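Side-chain contacts in soluble lytic murein transglycosylase (Escherichia coli, PDB 1QSA), which cleaves the beta-1,4-glycosidic bonds between N-acetylmuramic acid and N-acetylglucosamine in peptidoglycan, leaving a 1,6-anhydro bond in the muramic acid residue: residues I474-E478 with S479-P483; P523-N526 with I527-T531; L451-N454 with D455-K458; N426-W429 with D430-V433; R585-V588 with K589-A593. All coordinates share one frame; numbering follows the deposited sequence.

Interaction 1. Residues I474-E478 with S479-P483. With SO4 (sulfate ion), chain H.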
# COMPACT_ATOMS: atom_id res chain seq x y z
N ILE A 474 -15.06 5.98 6.43
CA ILE A 474 -14.77 4.95 5.43
C ILE A 474 -14.11 5.58 4.20
O ILE A 474 -13.07 5.10 3.72
CB ILE A 474 -16.08 4.18 5.04
CG1 ILE A 474 -16.52 3.27 6.21
CG2 ILE A 474 -15.88 3.36 3.74
CD1 ILE A 474 -15.75 1.93 6.32
N ALA A 475 -14.67 6.68 3.71
CA ALA A 475 -14.10 7.36 2.55
C ALA A 475 -12.68 7.88 2.83
O ALA A 475 -11.78 7.75 1.99
CB ALA A 475 -15.01 8.51 2.12
N ARG A 476 -12.48 8.45 4.02
CA ARG A 476 -11.17 8.97 4.41
C ARG A 476 -10.13 7.85 4.38
O ARG A 476 -9.03 8.02 3.85
CB ARG A 476 -11.26 9.61 5.80
CG ARG A 476 -9.91 9.92 6.46
CD ARG A 476 -9.11 10.95 5.68
NE ARG A 476 -7.86 11.30 6.37
CZ ARG A 476 -6.77 10.55 6.37
NH1 ARG A 476 -6.73 9.42 5.69
NH2 ARG A 476 -5.68 10.98 7.03
N GLN A 477 -10.50 6.69 4.91
CA GLN A 477 -9.60 5.54 4.93
C GLN A 477 -9.33 5.03 3.52
O GLN A 477 -8.18 4.75 3.17
CB GLN A 477 -10.19 4.41 5.78
CG GLN A 477 -9.56 3.03 5.54
CD GLN A 477 -8.10 2.96 5.93
OE1 GLN A 477 -7.65 3.64 6.86
NE2 GLN A 477 -7.33 2.14 5.22
N GLU A 478 -10.38 4.95 2.72
CA GLU A 478 -10.26 4.40 1.37
C GLU A 478 -9.46 5.23 0.36
O GLU A 478 -8.54 4.71 -0.30
CB GLU A 478 -11.66 4.14 0.77
CG GLU A 478 -12.47 3.03 1.46
CD GLU A 478 -11.88 1.64 1.24
OE1 GLU A 478 -10.84 1.51 0.56
OE2 GLU A 478 -12.49 0.65 1.74
N SER A 479 -9.76 6.52 0.29
CA SER A 479 -9.14 7.39 -0.72
C SER A 479 -8.32 8.58 -0.25
O SER A 479 -7.74 9.28 -1.10
CB SER A 479 -10.26 7.95 -1.59
OG SER A 479 -11.07 8.82 -0.81
N ALA A 480 -8.32 8.84 1.05
CA ALA A 480 -7.63 10.02 1.59
C ALA A 480 -8.18 11.27 0.87
O ALA A 480 -7.48 12.26 0.64
CB ALA A 480 -6.10 9.90 1.47
N TRP A 481 -9.47 11.18 0.55
CA TRP A 481 -10.23 12.23 -0.11
C TRP A 481 -9.92 12.57 -1.57
O TRP A 481 -10.37 13.59 -2.07
CB TRP A 481 -10.28 13.51 0.74
CG TRP A 481 -10.99 13.30 2.06
CD1 TRP A 481 -10.48 13.48 3.32
CD2 TRP A 481 -12.34 12.84 2.23
NE1 TRP A 481 -11.43 13.16 4.26
CE2 TRP A 481 -12.58 12.76 3.62
CE3 TRP A 481 -13.36 12.49 1.33
CZ2 TRP A 481 -13.81 12.34 4.14
CZ3 TRP A 481 -14.59 12.07 1.85
CH2 TRP A 481 -14.80 12.00 3.25
N ASN A 482 -9.16 11.72 -2.27
CA ASN A 482 -8.91 11.98 -3.70
C ASN A 482 -10.02 11.24 -4.46
O ASN A 482 -10.04 10.01 -4.49
CB ASN A 482 -7.53 11.46 -4.09
CG ASN A 482 -7.26 11.59 -5.58
OD1 ASN A 482 -8.12 12.01 -6.35
ND2 ASN A 482 -6.05 11.24 -5.99
N PRO A 483 -10.97 11.98 -5.09
CA PRO A 483 -12.07 11.35 -5.83
C PRO A 483 -11.69 10.65 -7.14
O PRO A 483 -12.50 9.92 -7.70
CB PRO A 483 -13.02 12.53 -6.11
CG PRO A 483 -12.08 13.69 -6.26
CD PRO A 483 -11.03 13.45 -5.18
S SO4 H . -3.03 8.68 7.37
O1 SO4 H . -3.88 8.44 8.56
O2 SO4 H . -2.18 7.50 7.13
O3 SO4 H . -3.89 8.91 6.20
O4 SO4 H . -2.18 9.86 7.61
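Ser479 N binds Ala475 O at 2.9 Å, almost straight at 173°, in the last turn of helix 468-479 of the lysozyme-like Slt domain; the chain then leaves the helix through a type I' beta turn from Ser479 to Asn482. Ala480, with positive phi, gives a more bent bond: its N reaches Arg476 O at 3.0 Å from above the carbonyl plane. Ser479 OG lies within reach of both Leu494 O and, at 3.1 Å, Ala475 O, and takes a weak bond from Trp481 N.

The apolar contacts gather on the indole. Ala475 CB rests on Trp481 CZ3 at 3.6 Å, the backbone of Arg476 lies over one face, and Arg476 CD comes to 3.5 Å from Trp481 NE1, the two side chains crossing at about a right angle. A leucine in place of Trp481 would probably leave Tyr598 OH without its bond from NE1 and open a gap beside Ala475 CB and Arg476 CD.

The charged ends point to other partners. Glu478, the predicted active-site residue, has OE2 bonded to Tyr587 OH. In Arg476, CG anti to the backbone N (chi1 167°) and a bend at chi2 carry CD past the indole and the guanidinium on to a sulfate; NE is bonded to Arg448 O. The sulfate, probably from the crystallisation liquor, sits at the guanidinium edge, where its O3 accepts from both Arg476 NH1 and Arg476 NH2, each at 2.9 Å.

Interaction 2. Residues P523-N526 with I527-T531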
# COMPACT_ATOMS: atom_id res chain seq x y z
N PRO A 523 -17.65 12.40 -7.64
CA PRO A 523 -17.95 12.34 -6.20
C PRO A 523 -19.38 11.92 -5.81
O PRO A 523 -19.55 10.98 -5.02
CB PRO A 523 -17.62 13.76 -5.73
CG PRO A 523 -16.46 14.14 -6.62
CD PRO A 523 -16.93 13.65 -7.98
N GLU A 524 -20.39 12.60 -6.34
CA GLU A 524 -21.77 12.25 -6.00
C GLU A 524 -22.14 10.81 -6.36
O GLU A 524 -22.76 10.11 -5.55
CB GLU A 524 -22.75 13.24 -6.64
CG GLU A 524 -24.20 12.92 -6.27
CD GLU A 524 -25.16 14.09 -6.51
OE1 GLU A 524 -24.74 15.13 -7.06
OE2 GLU A 524 -26.34 13.98 -6.12
N THR A 525 -21.77 10.36 -7.55
CA THR A 525 -22.08 9.00 -7.98
C THR A 525 -21.42 8.01 -7.02
O THR A 525 -22.05 7.05 -6.57
CB THR A 525 -21.55 8.73 -9.42
OG1 THR A 525 -22.12 9.68 -10.32
CG2 THR A 525 -21.93 7.32 -9.88
N ASN A 526 -20.15 8.27 -6.69
CA ASN A 526 -19.38 7.40 -5.82
C ASN A 526 -20.02 7.34 -4.42
O ASN A 526 -20.25 6.26 -3.87
CB ASN A 526 -17.93 7.89 -5.74
CG ASN A 526 -17.02 6.88 -5.10
OD1 ASN A 526 -16.98 6.75 -3.88
ND2 ASN A 526 -16.28 6.13 -5.93
N ILE A 527 -20.36 8.50 -3.87
CA ILE A 527 -20.99 8.56 -2.55
C ILE A 527 -22.36 7.87 -2.55
O ILE A 527 -22.70 7.17 -1.62
CB ILE A 527 -21.08 10.04 -2.05
CG1 ILE A 527 -19.67 10.55 -1.73
CG2 ILE A 527 -21.95 10.16 -0.80
CD1 ILE A 527 -19.57 12.07 -1.57
N ASN A 528 -23.11 8.03 -3.64
CA ASN A 528 -24.42 7.39 -3.77
C ASN A 528 -24.28 5.85 -3.70
O ASN A 528 -24.85 5.18 -2.82
CB ASN A 528 -25.02 7.81 -5.13
CG ASN A 528 -26.42 7.25 -5.38
OD1 ASN A 528 -27.08 6.74 -4.47
ND2 ASN A 528 -26.88 7.35 -6.62
N ILE A 529 -23.45 5.28 -4.59
CA ILE A 529 -23.27 3.84 -4.64
C ILE A 529 -22.53 3.27 -3.42
O ILE A 529 -22.89 2.21 -2.90
CB ILE A 529 -22.58 3.43 -5.96
CG1 ILE A 529 -23.49 3.81 -7.13
CG2 ILE A 529 -22.29 1.91 -5.99
CD1 ILE A 529 -22.88 3.63 -8.51
N GLY A 530 -21.56 4.03 -2.94
CA GLY A 530 -20.78 3.59 -1.79
C GLY A 530 -21.57 3.60 -0.50
O GLY A 530 -21.51 2.63 0.28
N THR A 531 -22.33 4.66 -0.25
CA THR A 531 -23.16 4.70 0.97
C THR A 531 -24.23 3.60 0.92
O THR A 531 -24.63 3.06 1.94
CB THR A 531 -23.86 6.07 1.21
OG1 THR A 531 -24.69 6.42 0.09
CG2 THR A 531 -22.84 7.17 1.51
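Ile527 sits at the oxygen end of the Pro523 carbonyl, its N bonded to Pro523 O at 2.9 Å and its CG1 3.3 Å from that same oxygen. CG1 is placed there by a chi1 of -69°, which sets it anti to the carbonyl carbon; beyond the segment the side chain packs on Leu456 and Phe457 of helix 454-461. Asn528 follows with N bonded to Glu524 O at 2.8 Å, the donor tilted from the carbonyl plane, and its CB grazes the same oxygen. Glu524 itself turns its carboxylate to Arg459 in a salt bridge and to Tyr460 OH. These are the first turns of helix 523-540 in the lysozyme-like Slt domain, with regular i to i+4 bonding. Ile529 N continues it, reaching Thr525 O in a nearly straight bond of 176°. The two side chains lie side by side and point the same way, Thr525 CG2 meeting Ile529 CD1 at 4.0 Å, while Thr525 OG1 goes back to Asp522 OD2. Gly530 N donates to Asn526 O at 2.7 Å; the buried amide of Asn526 is fixed separately, OD1 by Met495 N and ND2 by Leu520 O and Ser492 O. At Thr531 both N and OG1 donate to Ile527 O, the hydroxyl from 2.7 Å.

Interaction 3. Residues L451-N454 with D455-K458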
# COMPACT_ATOMS: atom_id res chain seq x y z
N LEU A 451 -13.84 17.96 6.72
CA LEU A 451 -15.24 17.64 6.48
C LEU A 451 -15.53 17.72 4.98
O LEU A 451 -16.32 18.55 4.51
CB LEU A 451 -16.17 18.59 7.25
CG LEU A 451 -16.01 18.50 8.77
CD1 LEU A 451 -16.96 19.50 9.44
CD2 LEU A 451 -16.29 17.09 9.26
N ALA A 452 -14.91 16.81 4.25
CA ALA A 452 -15.02 16.76 2.79
C ALA A 452 -16.38 16.29 2.26
O ALA A 452 -16.98 15.35 2.80
CB ALA A 452 -13.92 15.88 2.25
N TYR A 453 -16.87 16.98 1.23
CA TYR A 453 -18.14 16.66 0.58
C TYR A 453 -19.25 16.54 1.62
O TYR A 453 -20.13 15.69 1.52
CB TYR A 453 -18.00 15.34 -0.22
CG TYR A 453 -16.85 15.35 -1.19
CD1 TYR A 453 -17.00 15.94 -2.46
CD2 TYR A 453 -15.60 14.82 -0.85
CE1 TYR A 453 -15.94 16.00 -3.35
CE2 TYR A 453 -14.53 14.87 -1.74
CZ TYR A 453 -14.71 15.47 -2.99
OH TYR A 453 -13.67 15.54 -3.88
N ASN A 454 -19.22 17.44 2.61
CA ASN A 454 -20.17 17.39 3.72
C ASN A 454 -21.64 17.31 3.30
O ASN A 454 -22.38 16.43 3.77
CB ASN A 454 -19.93 18.57 4.67
CG ASN A 454 -20.73 18.46 5.95
OD1 ASN A 454 -20.47 17.59 6.78
ND2 ASN A 454 -21.73 19.32 6.10
N ASP A 455 -22.06 18.21 2.41
CA ASP A 455 -23.44 18.23 1.93
C ASP A 455 -23.84 16.92 1.24
O ASP A 455 -24.94 16.42 1.48
CB ASP A 455 -23.68 19.40 0.97
CG ASP A 455 -23.57 20.75 1.66
OD1 ASP A 455 -23.79 20.82 2.89
OD2 ASP A 455 -23.26 21.75 0.97
N LEU A 456 -22.95 16.36 0.43
CA LEU A 456 -23.26 15.11 -0.25
C LEU A 456 -23.40 13.96 0.75
O LEU A 456 -24.32 13.16 0.63
CB LEU A 456 -22.21 14.77 -1.31
CG LEU A 456 -22.28 15.61 -2.59
CD1 LEU A 456 -21.04 15.36 -3.45
CD2 LEU A 456 -23.55 15.27 -3.36
N PHE A 457 -22.48 13.85 1.70
CA PHE A 457 -22.58 12.78 2.69
C PHE A 457 -23.83 12.91 3.54
O PHE A 457 -24.48 11.91 3.83
CB PHE A 457 -21.32 12.68 3.57
CG PHE A 457 -20.17 11.96 2.90
CD1 PHE A 457 -20.19 10.56 2.77
CD2 PHE A 457 -19.10 12.67 2.40
CE1 PHE A 457 -19.14 9.88 2.13
CE2 PHE A 457 -18.04 12.01 1.76
CZ PHE A 457 -18.06 10.61 1.63
N LYS A 458 -24.22 14.15 3.86
CA LYS A 458 -25.43 14.38 4.64
C LYS A 458 -26.63 13.90 3.83
O LYS A 458 -27.43 13.10 4.31
CB LYS A 458 -25.58 15.87 4.98
CG LYS A 458 -26.80 16.16 5.86
CD LYS A 458 -26.93 17.64 6.17
CE LYS A 458 -28.11 17.90 7.11
NZ LYS A 458 -28.41 19.38 7.22
O HOH W 1 -21.47 21.85 4.10
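Tyr453 O accepts from Phe457 N at 3.0 Å with an N-H...O angle of 171°, which makes it the acceptor of the first full turn of helix 454-461. Next to it, Lys458 N is satisfied by Asn454 O at 2.9 Å, the donor a little tilted from the carbonyl plane. Phe457 O in its turn takes a bond from Thr461 OG1. The side chains of Asn454 and Asp455 share a water instead of touching: the water accepts from Asn454 ND2 at 3.2 Å and donates to Asp455 OD1 at 2.8 Å. The amide and carboxylate planes stand 55° apart, and the remaining amide oxygen, Asn454 OD1, has a weak bond from Gln468 NE2. Ala452 O lies at the edge of the Phe457 ring, 3.4 Å from CD2.

Apolar contacts flank these bonds. Phe457 CE2 is 3.9 Å from Tyr453 CB. Leu456 CD1 meets Tyr453 CD1 at 4.2 Å, the two side chains crossing at a slant. The Phe457 ring also packs on Met472 and Ala475 of helix 468-479 and on Ile527 of helix 523-540. Replacing Phe457 with an alanine would probably open a gap facing helix 468-479 and Ile527 and leave Tyr453 CB without its ring neighbour. Tyr453 stands at the N-cap position with positive phi, third residue of the type II beta turn from Leu451 to Asn454: a tight turn running straight into a helix start, here that of helix 454-461, which packs on helices 468-479 and 523-540 of the lysozyme-like Slt fold.

Interaction 4. Residues N426-W429 with D430-V433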
# COMPACT_ATOMS: atom_id res chain seq x y z
N ASN A 426 -8.74 26.16 1.08
CA ASN A 426 -9.26 26.19 -0.28
C ASN A 426 -10.12 24.99 -0.62
O ASN A 426 -10.60 24.86 -1.75
CB ASN A 426 -8.09 26.28 -1.26
CG ASN A 426 -7.58 27.69 -1.37
OD1 ASN A 426 -8.23 28.53 -2.00
ND2 ASN A 426 -6.48 27.98 -0.71
N GLN A 427 -10.43 24.18 0.40
CA GLN A 427 -11.23 22.98 0.23
C GLN A 427 -10.62 21.95 -0.72
O GLN A 427 -11.34 21.20 -1.39
CB GLN A 427 -12.68 23.31 -0.13
CG GLN A 427 -13.33 24.18 0.92
CD GLN A 427 -14.83 24.25 0.79
OE1 GLN A 427 -15.42 23.82 -0.20
NE2 GLN A 427 -15.48 24.81 1.81
N TRP A 428 -9.28 21.92 -0.76
CA TRP A 428 -8.52 20.94 -1.55
C TRP A 428 -8.25 19.86 -0.49
O TRP A 428 -7.13 19.74 0.04
CB TRP A 428 -7.20 21.54 -2.04
CG TRP A 428 -7.35 22.71 -2.99
CD1 TRP A 428 -8.45 23.06 -3.72
CD2 TRP A 428 -6.33 23.67 -3.32
NE1 TRP A 428 -8.17 24.17 -4.50
CE2 TRP A 428 -6.88 24.56 -4.27
CE3 TRP A 428 -5.00 23.85 -2.91
CZ2 TRP A 428 -6.14 25.64 -4.81
CZ3 TRP A 428 -4.27 24.92 -3.45
CH2 TRP A 428 -4.85 25.80 -4.39
N TRP A 429 -9.30 19.11 -0.16
CA TRP A 429 -9.25 18.11 0.92
C TRP A 429 -8.15 17.07 0.76
O TRP A 429 -7.46 16.75 1.74
CB TRP A 429 -10.61 17.43 1.08
CG TRP A 429 -11.77 18.41 1.07
CD1 TRP A 429 -12.84 18.39 0.22
CD2 TRP A 429 -11.99 19.49 1.98
NE1 TRP A 429 -13.72 19.39 0.56
CE2 TRP A 429 -13.22 20.08 1.64
CE3 TRP A 429 -11.26 20.03 3.06
CZ2 TRP A 429 -13.76 21.17 2.33
CZ3 TRP A 429 -11.80 21.12 3.76
CH2 TRP A 429 -13.04 21.68 3.39
N ASP A 430 -8.03 16.51 -0.44
CA ASP A 430 -6.96 15.53 -0.67
C ASP A 430 -5.56 16.12 -0.47
O ASP A 430 -4.68 15.47 0.12
CB ASP A 430 -7.10 14.81 -2.02
CG ASP A 430 -7.39 15.73 -3.19
OD1 ASP A 430 -7.33 16.97 -3.10
OD2 ASP A 430 -7.72 15.16 -4.26
N LEU A 431 -5.34 17.35 -0.94
CA LEU A 431 -4.04 17.98 -0.77
C LEU A 431 -3.74 18.26 0.70
O LEU A 431 -2.60 18.16 1.13
CB LEU A 431 -3.95 19.26 -1.62
CG LEU A 431 -4.21 19.02 -3.11
CD1 LEU A 431 -3.92 20.32 -3.89
CD2 LEU A 431 -3.30 17.88 -3.62
N SER A 432 -4.78 18.62 1.46
CA SER A 432 -4.61 18.87 2.88
C SER A 432 -4.10 17.59 3.55
O SER A 432 -3.10 17.62 4.27
CB SER A 432 -5.95 19.31 3.50
OG SER A 432 -5.87 19.46 4.91
N VAL A 433 -4.76 16.46 3.28
CA VAL A 433 -4.33 15.19 3.89
C VAL A 433 -2.91 14.82 3.42
O VAL A 433 -2.04 14.44 4.21
CB VAL A 433 -5.32 14.02 3.56
CG1 VAL A 433 -4.74 12.69 4.06
CG2 VAL A 433 -6.69 14.26 4.22
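Leu431 CD1 rests against the six-membered ring of Trp428, 3.8 Å from CE3, and also approaches Trp428 CB at 4.0 Å. Both side chains set CG anti to their own carbonyl carbon (chi1 -64° for Trp428), which carries the indole and the leucine methyls to one side of the turn; beyond them Met392 of helix 383-393 and Ala423 of helix 413-425 pack on the same pair. Each indole is also covered from its own loop. Asn426 CB lies over the centre of the Trp428 ring, 3.6 Å above its plane, and Gln427 CA stands over one face of the Trp429 ring, nearer its rim. Trp429 in turn packs on Pro450 and Ala452.

The loop joins two helices of the L domain, a TPR-like part of this alpha-superhelical enzyme. A Schellman motif, with Gln427 at positive phi as its C' residue, ends helix 413-425; Trp428, centre of an inverse gamma turn, then takes the N-cap position of helix 429-438.

Backbone bonds begin that helix: Ser432 N to Trp428 O at 3.0 Å, and Val433 N to Trp429 O at 3.1 Å. Of the polar side chains, Ser432 OG is bonded to Glu447 O. Asp430 holds CG between its backbone N and carbonyl carbon (chi1 46°), and from there OD1 accepts a weak bond from Leu431 N at 3.0 Å. Asp430, itself buried, brings OD2 close to Asp397 OD2, a closeness of acids that would probably raise the pKa of one of them.

Interaction 5. Residues R585-V588 with K589-A593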
# COMPACT_ATOMS: atom_id res chain seq x y z
N ARG A 585 -7.70 -5.95 9.88
CA ARG A 585 -7.58 -5.56 11.28
C ARG A 585 -7.17 -4.08 11.37
O ARG A 585 -7.77 -3.30 12.12
CB ARG A 585 -6.54 -6.45 11.96
CG ARG A 585 -6.44 -6.26 13.45
CD ARG A 585 -5.53 -7.32 14.07
NE ARG A 585 -4.15 -7.29 13.60
CZ ARG A 585 -3.56 -8.25 12.88
NH1 ARG A 585 -4.22 -9.34 12.52
NH2 ARG A 585 -2.29 -8.12 12.52
N GLY A 586 -6.18 -3.69 10.58
CA GLY A 586 -5.73 -2.31 10.58
C GLY A 586 -6.80 -1.36 10.03
O GLY A 586 -6.95 -0.23 10.52
N TYR A 587 -7.54 -1.82 9.03
CA TYR A 587 -8.62 -1.04 8.42
C TYR A 587 -9.69 -0.71 9.47
O TYR A 587 -10.13 0.44 9.60
CB TYR A 587 -9.22 -1.87 7.28
CG TYR A 587 -10.33 -1.20 6.49
CD1 TYR A 587 -11.66 -1.31 6.88
CD2 TYR A 587 -10.04 -0.50 5.32
CE1 TYR A 587 -12.69 -0.74 6.13
CE2 TYR A 587 -11.06 0.08 4.55
CZ TYR A 587 -12.38 -0.05 4.97
OH TYR A 587 -13.40 0.47 4.22
N VAL A 588 -10.12 -1.73 10.22
CA VAL A 588 -11.16 -1.56 11.23
C VAL A 588 -10.70 -0.58 12.32
O VAL A 588 -11.45 0.32 12.69
CB VAL A 588 -11.59 -2.92 11.82
CG1 VAL A 588 -12.57 -2.72 12.96
CG2 VAL A 588 -12.24 -3.75 10.72
N LYS A 589 -9.47 -0.74 12.78
CA LYS A 589 -8.91 0.15 13.79
C LYS A 589 -8.90 1.59 13.29
O LYS A 589 -9.34 2.51 13.98
CB LYS A 589 -7.49 -0.28 14.16
CG LYS A 589 -7.45 -1.59 14.94
CD LYS A 589 -6.02 -1.98 15.25
CE LYS A 589 -5.97 -3.26 16.08
NZ LYS A 589 -4.53 -3.68 16.28
N ASN A 590 -8.43 1.79 12.06
CA ASN A 590 -8.40 3.13 11.49
C ASN A 590 -9.80 3.73 11.36
O ASN A 590 -10.04 4.85 11.78
CB ASN A 590 -7.76 3.11 10.09
CG ASN A 590 -6.25 3.00 10.13
OD1 ASN A 590 -5.62 3.12 11.19
ND2 ASN A 590 -5.66 2.79 8.96
N VAL A 591 -10.72 2.97 10.78
CA VAL A 591 -12.06 3.50 10.56
C VAL A 591 -12.76 3.91 11.87
O VAL A 591 -13.40 4.97 11.92
CB VAL A 591 -12.91 2.54 9.71
CG1 VAL A 591 -14.37 3.00 9.65
CG2 VAL A 591 -12.32 2.44 8.28
N LEU A 592 -12.60 3.10 12.92
CA LEU A 592 -13.20 3.43 14.21
C LEU A 592 -12.56 4.69 14.80
O LEU A 592 -13.27 5.56 15.30
CB LEU A 592 -13.09 2.25 15.18
CG LEU A 592 -13.88 1.00 14.75
CD1 LEU A 592 -13.57 -0.13 15.73
CD2 LEU A 592 -15.36 1.26 14.68
N ALA A 593 -11.23 4.82 14.69
CA ALA A 593 -10.56 6.02 15.19
C ALA A 593 -11.00 7.24 14.37
O ALA A 593 -11.33 8.30 14.95
CB ALA A 593 -9.04 5.85 15.11
O HOH W 2 -3.13 -4.48 14.14
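Lys589 NZ gives one bond to a water at 2.7 Å and forms a salt bridge with Glu577 OE1. The same water accepts from Arg585 NE at 3.0 Å, lying in the plane of the guanidinium at its edge, and thus bridges two cationic groups whose NE and NZ atoms stand 4.5 Å apart. Glu577 probably offsets much of that like charge, with a second, long and weak ion pair to Arg585 NE; Arg585 NH1 goes to Ile579 O. The two side chains run alongside each other, pointing the same way, Arg585 CG meeting Lys589 CE at 4.0 Å, the lysine fully extended beyond CG.

On another side of the helix, Val591 CG2 sits over one face of the Tyr587 ring, 4.1 Å from its centroid and 20° off the normal, a CH-pi contact. Tyr587 has CG anti to its backbone N (chi1 -178°), which brings the ring under that methyl. Val588 CG1 and Leu592 CD1 pack at 3.9 Å in the same side-by-side manner. Four i to i+4 backbone bonds underlie these pairs, such as Val591 N to Tyr587 O at 2.9 Å. Helix 582-601 thus packs Tyr587 and Val591 on helices 468-479 and 545-554, and Lys589 and Leu592 on helix 351-359, while Val588 turns to helix 572-578.

Interaction 1 lies in the middle, touching the other four. Its Glu478, the predicted active-site residue, has OE2 2.6 Å from Tyr587 OH of interaction 5, while Gln477 OE1 meets Asn590 ND2 at 3.0 Å, so helix 582-601 probably holds the Glu478-bearing helix through two hydrogen bonds. Trp481 CZ3 packs on Phe457 CE2 of interaction 3 at 3.5 Å. Ala452 CB of interaction 3 meets Trp429 CD1 of interaction 4 at 3.4 Å, joining the turn before helix 454-461 to the L domain, and Asn482 CA touches Asp430 OD2 at 3.4 Å. Interaction 2 leans on interaction 3 through Ile527 CD1 and Phe457 CE2, 3.7 Å apart, but its nearest atoms stay about 9 Å from interaction 5.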